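Local coordinates for lipase C (Serratia marcescens, PDB 5NEN), which probably serves as the periplasmic membrane fusion protein of a type I secretion system that exports lipase, linking the inner-membrane transporter to the outer-membrane channel, at residues Leu85-Tyr89 against Phe258-Leu262; Thr95-Leu100 against Gln247-Gln252. All blocks are in the same frame, centred on the assembly; numbering follows the deposited sequence.

Contact 1: residues Leu85-Tyr89 against Phe258-Leu262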
ATOM      1  N   LEU A  85      -1.488   1.614 -27.703  1.00 57.68           N
ATOM      2  CA  LEU A  85      -0.217   1.292 -27.073  1.00 54.63           C
ATOM      3  C   LEU A  85       0.376   2.573 -26.400  1.00 68.88           C
ATOM      4  O   LEU A  85       0.895   2.516 -25.280  1.00 50.47           O
ATOM      5  CB  LEU A  85       0.771   0.733 -28.092  1.00 43.88           C
ATOM      6  CG  LEU A  85       0.404  -0.619 -28.704  1.00 62.18           C
ATOM      7  CD1 LEU A  85       1.488  -1.132 -29.637  1.00 78.06           C
ATOM      8  CD2 LEU A  85       0.137  -1.628 -27.661  1.00 62.97           C
ATOM      9  N   ARG A  86       0.266   3.736 -27.043  1.00 53.12           N
ATOM     10  CA  ARG A  86       0.830   4.925 -26.432  1.00 51.47           C
ATOM     11  C   ARG A  86       0.129   5.162 -25.147  1.00 63.44           C
ATOM     12  O   ARG A  86       0.731   5.576 -24.163  1.00 76.64           O
ATOM     13  CB  ARG A  86       0.737   6.158 -27.297  1.00 43.58           C
ATOM     14  CG  ARG A  86       2.013   6.437 -28.075  1.00 54.97           C
ATOM     15  CD  ARG A  86       1.809   7.618 -29.003  1.00 82.30           C
ATOM     16  NE  ARG A  86       3.032   7.979 -29.704  1.00 96.81           N
ATOM     17  CZ  ARG A  86       3.269   9.187 -30.199  1.00 99.23           C
ATOM     18  NH1 ARG A  86       2.356  10.141 -30.062  1.00104.69           N
ATOM     19  NH2 ARG A  86       4.414   9.439 -30.827  1.00 91.22           N
ATOM     20  N   ASP A  87      -1.153   4.885 -25.143  1.00 58.15           N
ATOM     21  CA  ASP A  87      -1.874   5.089 -23.924  1.00 65.10           C
ATOM     22  C   ASP A  87      -1.350   4.173 -22.837  1.00 64.58           C
ATOM     23  O   ASP A  87      -0.896   4.647 -21.791  1.00 78.81           O
ATOM     24  CB  ASP A  87      -3.350   4.842 -24.135  1.00 69.87           C
ATOM     25  CG  ASP A  87      -4.110   4.991 -22.874  1.00 70.98           C
ATOM     26  OD1 ASP A  87      -4.409   6.155 -22.527  1.00 69.24           O
ATOM     27  OD2 ASP A  87      -4.352   3.952 -22.216  1.00 69.88           O
ATOM     28  N   GLN A  88      -1.320   2.876 -23.113  1.00 50.56           N
ATOM     29  CA  GLN A  88      -0.900   1.922 -22.096  1.00 68.91           C
ATOM     30  C   GLN A  88       0.502   2.260 -21.589  1.00 72.11           C
ATOM     31  O   GLN A  88       0.773   2.327 -20.364  1.00 62.47           O
ATOM     32  CB  GLN A  88      -0.989   0.527 -22.671  1.00 64.90           C
ATOM     33  CG  GLN A  88      -2.342   0.384 -23.303  1.00 81.12           C
ATOM     34  CD  GLN A  88      -2.620  -0.985 -23.850  1.00 89.39           C
ATOM     35  OE1 GLN A  88      -2.543  -1.978 -23.126  1.00 69.58           O
ATOM     36  NE2 GLN A  88      -2.966  -1.049 -25.142  1.00 90.88           N
ATOM     37  N   TYR A  89       1.361   2.562 -22.551  1.00 63.33           N
ATOM     38  CA  TYR A  89       2.722   2.961 -22.267  1.00 65.05           C
ATOM     39  C   TYR A  89       2.722   4.129 -21.296  1.00 75.23           C
ATOM     40  O   TYR A  89       3.407   4.105 -20.266  1.00 71.69           O
ATOM     41  CB  TYR A  89       3.430   3.350 -23.551  1.00 57.56           C
ATOM     42  CG  TYR A  89       4.893   3.643 -23.375  1.00 63.65           C
ATOM     43  CD1 TYR A  89       5.699   2.819 -22.594  1.00 84.69           C
ATOM     44  CD2 TYR A  89       5.484   4.721 -24.009  1.00 56.89           C
ATOM     45  CE1 TYR A  89       7.061   3.080 -22.437  1.00 81.60           C
ATOM     46  CE2 TYR A  89       6.831   4.997 -23.857  1.00 58.87           C
ATOM     47  CZ  TYR A  89       7.615   4.177 -23.072  1.00 71.02           C
ATOM     48  OH  TYR A  89       8.950   4.461 -22.930  1.00 66.21           O
ATOM     49  N   PHE A 258       5.645  -2.809 -23.858  1.00 56.36           N
ATOM     50  CA  PHE A 258       4.975  -1.769 -24.629  1.00 63.97           C
ATOM     51  C   PHE A 258       5.920  -1.070 -25.559  1.00 61.98           C
ATOM     52  O   PHE A 258       5.570  -0.804 -26.692  1.00 55.10           O
ATOM     53  CB  PHE A 258       4.300  -0.758 -23.704  1.00 53.77           C
ATOM     54  CG  PHE A 258       3.074  -1.300 -23.034  1.00 60.28           C
ATOM     55  CD1 PHE A 258       2.253  -2.193 -23.691  1.00 73.31           C
ATOM     56  CD2 PHE A 258       2.799  -0.994 -21.713  1.00 59.31           C
ATOM     57  CE1 PHE A 258       1.141  -2.715 -23.070  1.00 80.88           C
ATOM     58  CE2 PHE A 258       1.702  -1.512 -21.087  1.00 64.80           C
ATOM     59  CZ  PHE A 258       0.866  -2.377 -21.762  1.00 74.67           C
ATOM     60  N   ARG A 259       7.119  -0.792 -25.069  1.00 66.59           N
ATOM     61  CA  ARG A 259       8.126  -0.073 -25.832  1.00 63.34           C
ATOM     62  C   ARG A 259       8.381  -0.818 -27.113  1.00 57.54           C
ATOM     63  O   ARG A 259       8.229  -0.282 -28.212  1.00 58.77           O
ATOM     64  CB  ARG A 259       9.434   0.053 -25.044  1.00 65.32           C
ATOM     65  CG  ARG A 259       9.781   1.465 -24.638  1.00 64.55           C
ATOM     66  CD  ARG A 259      11.202   1.584 -24.062  1.00 68.64           C
ATOM     67  NE  ARG A 259      11.331   1.112 -22.686  1.00 63.56           N
ATOM     68  CZ  ARG A 259      11.756  -0.102 -22.376  1.00 79.54           C
ATOM     69  NH1 ARG A 259      12.103  -0.939 -23.348  1.00 77.22           N
ATOM     70  NH2 ARG A 259      11.854  -0.477 -21.108  1.00 99.94           N
ATOM     71  N   ASN A 260       8.735  -2.083 -26.972  1.00 55.16           N
ATOM     72  CA  ASN A 260       9.065  -2.855 -28.153  1.00 76.77           C
ATOM     73  C   ASN A 260       7.822  -3.037 -29.052  1.00 75.51           C
ATOM     74  O   ASN A 260       7.910  -2.922 -30.291  1.00 68.45           O
ATOM     75  CB  ASN A 260       9.776  -4.137 -27.708  1.00 89.94           C
ATOM     76  CG  ASN A 260      11.136  -3.816 -26.997  1.00103.26           C
ATOM     77  OD1 ASN A 260      11.925  -3.040 -27.543  1.00111.47           O
ATOM     78  ND2 ASN A 260      11.376  -4.351 -25.782  1.00 46.98           N
ATOM     79  N   LYS A 261       6.656  -3.239 -28.436  1.00 74.91           N
ATOM     80  CA  LYS A 261       5.426  -3.327 -29.219  1.00 63.35           C
ATOM     81  C   LYS A 261       5.139  -2.077 -30.044  1.00 76.17           C
ATOM     82  O   LYS A 261       4.709  -2.149 -31.206  1.00 84.85           O
ATOM     83  CB  LYS A 261       4.249  -3.578 -28.298  1.00 64.33           C
ATOM     84  CG  LYS A 261       4.065  -5.019 -27.877  1.00 77.05           C
ATOM     85  CD  LYS A 261       2.626  -5.217 -27.407  1.00 66.04           C
ATOM     86  CE  LYS A 261       2.481  -6.407 -26.478  1.00 57.90           C
ATOM     87  NZ  LYS A 261       1.173  -6.368 -25.760  1.00 63.88           N
ATOM     88  N   LEU A 262       5.368  -0.935 -29.416  1.00 63.85           N
ATOM     89  CA  LEU A 262       5.125   0.372 -30.008  1.00 63.63           C
ATOM     90  C   LEU A 262       6.109   0.605 -31.142  1.00 60.77           C
ATOM     91  O   LEU A 262       5.803   1.192 -32.156  1.00 73.83           O
ATOM     92  CB  LEU A 262       5.233   1.455 -28.938  1.00 58.81           C
ATOM     93  CG  LEU A 262       4.369   2.714 -29.046  1.00 66.77           C
ATOM     94  CD1 LEU A 262       4.514   3.570 -27.775  1.00 72.56           C
ATOM     95  CD2 LEU A 262       4.680   3.537 -30.283  1.00 66.68           C
TER
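Helices 85-89 and 258-262 run antiparallel, their short axes 9.7 Å apart at closest approach and 161° between their directions, with Tyr89 beside Phe258 and Leu85 beside Leu262. They belong to helices 76-103 and 195-270, which pair lengthwise in the long alpha-helical hairpin region of this AprE-like membrane fusion protein. The packing is chiefly apolar. Leu85 points straight at its partner helix and lays CD1 against the backbone of the facing helix, 3.7 Å from Lys261 O, while its CB faces Leu262 CG. A branched aliphatic chain suits this place, since it packs between the two backbones without needing a polar partner.

Phe258 reaches back across the interface, and Gln88 crosses it at about a right angle. Gln88 CB sits 3.8 Å from the centroid of the Phe258 ring, over one face and offset toward its rim, a CH-pi contact. The amide at the end of the glutamine chain is polar, and its OE1 receives a weak hydrogen bond from Arg218 of the second subunit, whose side chain also packs on Phe258.

Tyr89 borders the other flank. With CG anti to the backbone N (chi1 -174°), the Tyr89 side chain slides past that of Phe258 in the opposite direction, CD1 near Phe258 CB, and meets Leu262 CD1, 4.1 Å from Tyr89 CD2. That same leucine methyl touches the aliphatic part of Arg86, whose charged end extends onward. The Tyr89 ring and the guanidinium of Arg259 stand nearly perpendicular, 88° apart, and Tyr89 OH rests 3.5 Å from Arg259 CG.

Contact 2: residues Thr95-Leu100 against Gln247-Gln252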
ATOM      1  N   THR A  95       3.118   5.229 -13.543  1.00 70.24           N
ATOM      2  CA  THR A  95       3.339   4.314 -12.437  1.00 63.65           C
ATOM      3  C   THR A  95       4.790   4.133 -12.040  1.00 73.96           C
ATOM      4  O   THR A  95       5.137   4.100 -10.865  1.00 83.85           O
ATOM      5  CB  THR A  95       2.752   2.986 -12.793  1.00 59.28           C
ATOM      6  OG1 THR A  95       1.329   3.136 -12.738  1.00 67.60           O
ATOM      7  CG2 THR A  95       3.203   1.884 -11.812  1.00 48.91           C
ATOM      8  N   GLU A  96       5.630   4.071 -13.047  1.00 71.14           N
ATOM      9  CA  GLU A  96       7.046   3.864 -12.890  1.00 62.66           C
ATOM     10  C   GLU A  96       7.686   5.078 -12.217  1.00 62.72           C
ATOM     11  O   GLU A  96       8.605   4.939 -11.408  1.00 66.26           O
ATOM     12  CB  GLU A  96       7.657   3.607 -14.254  1.00 51.85           C
ATOM     13  CG  GLU A  96       9.006   3.038 -14.203  1.00 49.67           C
ATOM     14  CD  GLU A  96       9.552   2.794 -15.580  1.00 51.54           C
ATOM     15  OE1 GLU A  96       9.778   3.775 -16.327  1.00 51.84           O
ATOM     16  OE2 GLU A  96       9.696   1.611 -15.940  1.00 65.76           O
ATOM     17  N   GLY A  97       7.206   6.269 -12.563  1.00 48.93           N
ATOM     18  CA  GLY A  97       7.703   7.470 -11.909  1.00 45.40           C
ATOM     19  C   GLY A  97       7.389   7.347 -10.430  1.00 57.60           C
ATOM     20  O   GLY A  97       8.240   7.647  -9.546  1.00 81.29           O
ATOM     21  N   ARG A  98       6.178   6.862 -10.141  1.00 51.85           N
ATOM     22  CA  ARG A  98       5.785   6.734  -8.732  1.00 54.11           C
ATOM     23  C   ARG A  98       6.650   5.717  -8.013  1.00 73.32           C
ATOM     24  O   ARG A  98       7.203   6.010  -6.956  1.00 95.69           O
ATOM     25  CB  ARG A  98       4.310   6.365  -8.570  1.00 53.99           C
ATOM     26  CG  ARG A  98       3.971   5.851  -7.188  1.00 55.08           C
ATOM     27  CD  ARG A  98       2.458   5.655  -7.025  1.00 73.76           C
ATOM     28  NE  ARG A  98       1.967   4.413  -7.633  1.00 68.40           N
ATOM     29  CZ  ARG A  98       2.103   3.205  -7.095  1.00 55.37           C
ATOM     30  NH1 ARG A  98       2.750   3.038  -5.942  1.00 55.59           N
ATOM     31  NH2 ARG A  98       1.617   2.154  -7.726  1.00 50.16           N
ATOM     32  N   LEU A  99       6.792   4.530  -8.586  1.00 63.07           N
ATOM     33  CA  LEU A  99       7.549   3.498  -7.905  1.00 59.03           C
ATOM     34  C   LEU A  99       8.999   3.924  -7.674  1.00 59.84           C
ATOM     35  O   LEU A  99       9.504   3.721  -6.595  1.00 61.12           O
ATOM     36  CB  LEU A  99       7.494   2.186  -8.681  1.00 46.17           C
ATOM     37  CG  LEU A  99       6.082   1.627  -8.532  1.00 46.94           C
ATOM     38  CD1 LEU A  99       5.923   0.281  -9.187  1.00 51.14           C
ATOM     39  CD2 LEU A  99       5.738   1.538  -7.071  1.00 54.64           C
ATOM     40  N   LEU A 100       9.650   4.545  -8.655  1.00 55.76           N
ATOM     41  CA  LEU A 100      11.025   4.996  -8.470  1.00 37.29           C
ATOM     42  C   LEU A 100      11.128   5.929  -7.296  1.00 56.89           C
ATOM     43  O   LEU A 100      12.012   5.774  -6.443  1.00 65.35           O
ATOM     44  CB  LEU A 100      11.510   5.744  -9.680  1.00 37.97           C
ATOM     45  CG  LEU A 100      11.817   4.898 -10.888  1.00 55.16           C
ATOM     46  CD1 LEU A 100      12.317   5.819 -11.999  1.00 39.20           C
ATOM     47  CD2 LEU A 100      12.821   3.809 -10.500  1.00 38.76           C
ATOM     48  N   GLN A 247       7.161  -4.653  -7.560  1.00 57.09           N
ATOM     49  CA  GLN A 247       6.197  -3.959  -8.384  1.00 53.92           C
ATOM     50  C   GLN A 247       6.918  -3.174  -9.471  1.00 62.28           C
ATOM     51  O   GLN A 247       6.491  -3.186 -10.631  1.00 58.68           O
ATOM     52  CB  GLN A 247       5.378  -3.021  -7.519  1.00 66.28           C
ATOM     53  CG  GLN A 247       4.670  -3.679  -6.348  1.00 63.05           C
ATOM     54  CD  GLN A 247       3.319  -3.063  -6.090  1.00 85.76           C
ATOM     55  OE1 GLN A 247       2.744  -2.384  -6.961  1.00 99.12           O
ATOM     56  NE2 GLN A 247       2.806  -3.270  -4.887  1.00 83.46           N
ATOM     57  N   LEU A 248       8.018  -2.511  -9.101  1.00 37.39           N
ATOM     58  CA  LEU A 248       8.814  -1.787 -10.083  1.00 58.06           C
ATOM     59  C   LEU A 248       9.308  -2.764 -11.158  1.00 66.20           C
ATOM     60  O   LEU A 248       9.342  -2.433 -12.358  1.00 54.64           O
ATOM     61  CB  LEU A 248      10.023  -1.102  -9.475  1.00 37.73           C
ATOM     62  CG  LEU A 248      10.864  -0.384 -10.565  1.00 48.96           C
ATOM     63  CD1 LEU A 248      10.036   0.593 -11.358  1.00 48.97           C
ATOM     64  CD2 LEU A 248      12.143   0.295 -10.073  1.00 39.41           C
ATOM     65  N   ALA A 249       9.757  -3.942 -10.727  1.00 53.22           N
ATOM     66  CA  ALA A 249      10.250  -4.893 -11.709  1.00 57.95           C
ATOM     67  C   ALA A 249       9.130  -5.199 -12.704  1.00 64.07           C
ATOM     68  O   ALA A 249       9.360  -5.266 -13.930  1.00 60.83           O
ATOM     69  CB  ALA A 249      10.744  -6.152 -11.045  1.00 45.31           C
ATOM     70  N   GLN A 250       7.918  -5.346 -12.165  1.00 56.94           N
ATOM     71  CA  GLN A 250       6.751  -5.646 -12.983  1.00 62.59           C
ATOM     72  C   GLN A 250       6.514  -4.549 -14.007  1.00 57.11           C
ATOM     73  O   GLN A 250       6.341  -4.780 -15.217  1.00 55.83           O
ATOM     74  CB  GLN A 250       5.511  -5.799 -12.124  1.00 64.06           C
ATOM     75  CG  GLN A 250       4.393  -6.454 -12.866  1.00 75.42           C
ATOM     76  CD  GLN A 250       4.902  -7.591 -13.744  1.00 90.35           C
ATOM     77  OE1 GLN A 250       5.417  -8.586 -13.239  1.00 99.95           O
ATOM     78  NE2 GLN A 250       4.732  -7.460 -15.057  1.00 94.82           N
ATOM     79  N   THR A 251       6.534  -3.336 -13.500  1.00 41.72           N
ATOM     80  CA  THR A 251       6.347  -2.198 -14.358  1.00 43.41           C
ATOM     81  C   THR A 251       7.416  -2.135 -15.434  1.00 59.31           C
ATOM     82  O   THR A 251       7.101  -1.843 -16.562  1.00 72.11           O
ATOM     83  CB  THR A 251       6.323  -0.940 -13.536  1.00 54.01           C
ATOM     84  OG1 THR A 251       5.022  -0.833 -12.937  1.00 66.97           O
ATOM     85  CG2 THR A 251       6.573   0.280 -14.415  1.00 59.11           C
ATOM     86  N   GLN A 252       8.662  -2.452 -15.106  1.00 66.58           N
ATOM     87  CA  GLN A 252       9.722  -2.363 -16.095  1.00 53.33           C
ATOM     88  C   GLN A 252       9.476  -3.367 -17.183  1.00 61.19           C
ATOM     89  O   GLN A 252       9.694  -3.081 -18.368  1.00 62.76           O
ATOM     90  CB  GLN A 252      11.105  -2.618 -15.493  1.00 48.31           C
ATOM     91  CG  GLN A 252      11.626  -1.506 -14.631  1.00 72.50           C
ATOM     92  CD  GLN A 252      13.138  -1.443 -14.660  1.00 77.98           C
ATOM     93  OE1 GLN A 252      13.738  -1.364 -15.734  1.00 86.72           O
ATOM     94  NE2 GLN A 252      13.764  -1.460 -13.491  1.00 67.28           N
TER
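Leu99 packs against Leu248 where helix 95-100 lies antiparallel to helix 247-252, the short axes 9.7 Å apart at closest approach and 151° between their directions. The pair continues the long alpha-helical hairpin region of the AprE-like family, joining helix 76-103 to helix 195-270.

Apolar packing supplies much of the middle. Leu99 aims directly at the opposite helix and presses CD1 against its backbone, 3.5 Å from Leu248 N, with Gln247 CB alongside the same methyl. Leu248 has CG anti to its own N (chi1 178°), and the fork of its side chain divides the work: CD1 lies near Leu99 CB and Glu96 CG, whereas CD2 meets Leu100 CD2 at 3.6 Å. Leucine suits position 248 because its two methyls can touch different neighbours at once.

Mixed contacts, in which the carbon parts of polar residues do much of the touching, make up the rest. Thr251 is buried and compact enough to fit among Thr95, Glu96 and Leu99 of the facing helix. Its methyl faces Glu96, with Thr251 CG2 3.5 Å from Glu96 CB, while its hydroxyl oxygen lies by the methyls of Thr95 and Leu99. Glu96, extended beyond CG, runs along Thr251 CG2 with CB, CG and OE2 alike, so its carboxylate shares in the packing. The carboxylate and the Gln252 amide planes are perpendicular.

Helix 122-190 also touches helix 95-100: Thr95 packs on Gln131, and Arg98 NE gives a hydrogen bond to Gln131 OE1. Within its own helix, Arg98 NH1 forms a salt bridge with Glu102. At the contact's margin, Glu96 OE2 lies 3.9 Å from Gln252 CG.

Contacts 1 and 2 join the same two helices, 76-103 and 195-270, their centres 15 Å apart, and contact 2 is nested inside the chain loop closed by contact 1. Both are partly buried, each with a leucine directed at the opposing backbone. Arg86, Arg259 and Lys261 edge contact 1, Gln247 and Gln252 contact 2, which also has polar Thr251 and Glu96 at its middle. Contact 1 buries more surface, 475 against 343 Å², and adds aromatic rings where contact 2 has threonines. Both meet helix 122-190, contact 1 through the Asp87-Arg123 salt bridge, contact 2 through Thr95 and Arg98. The second subunit packs against contact 1 alone; contact 2 lies nearer the chain's centre.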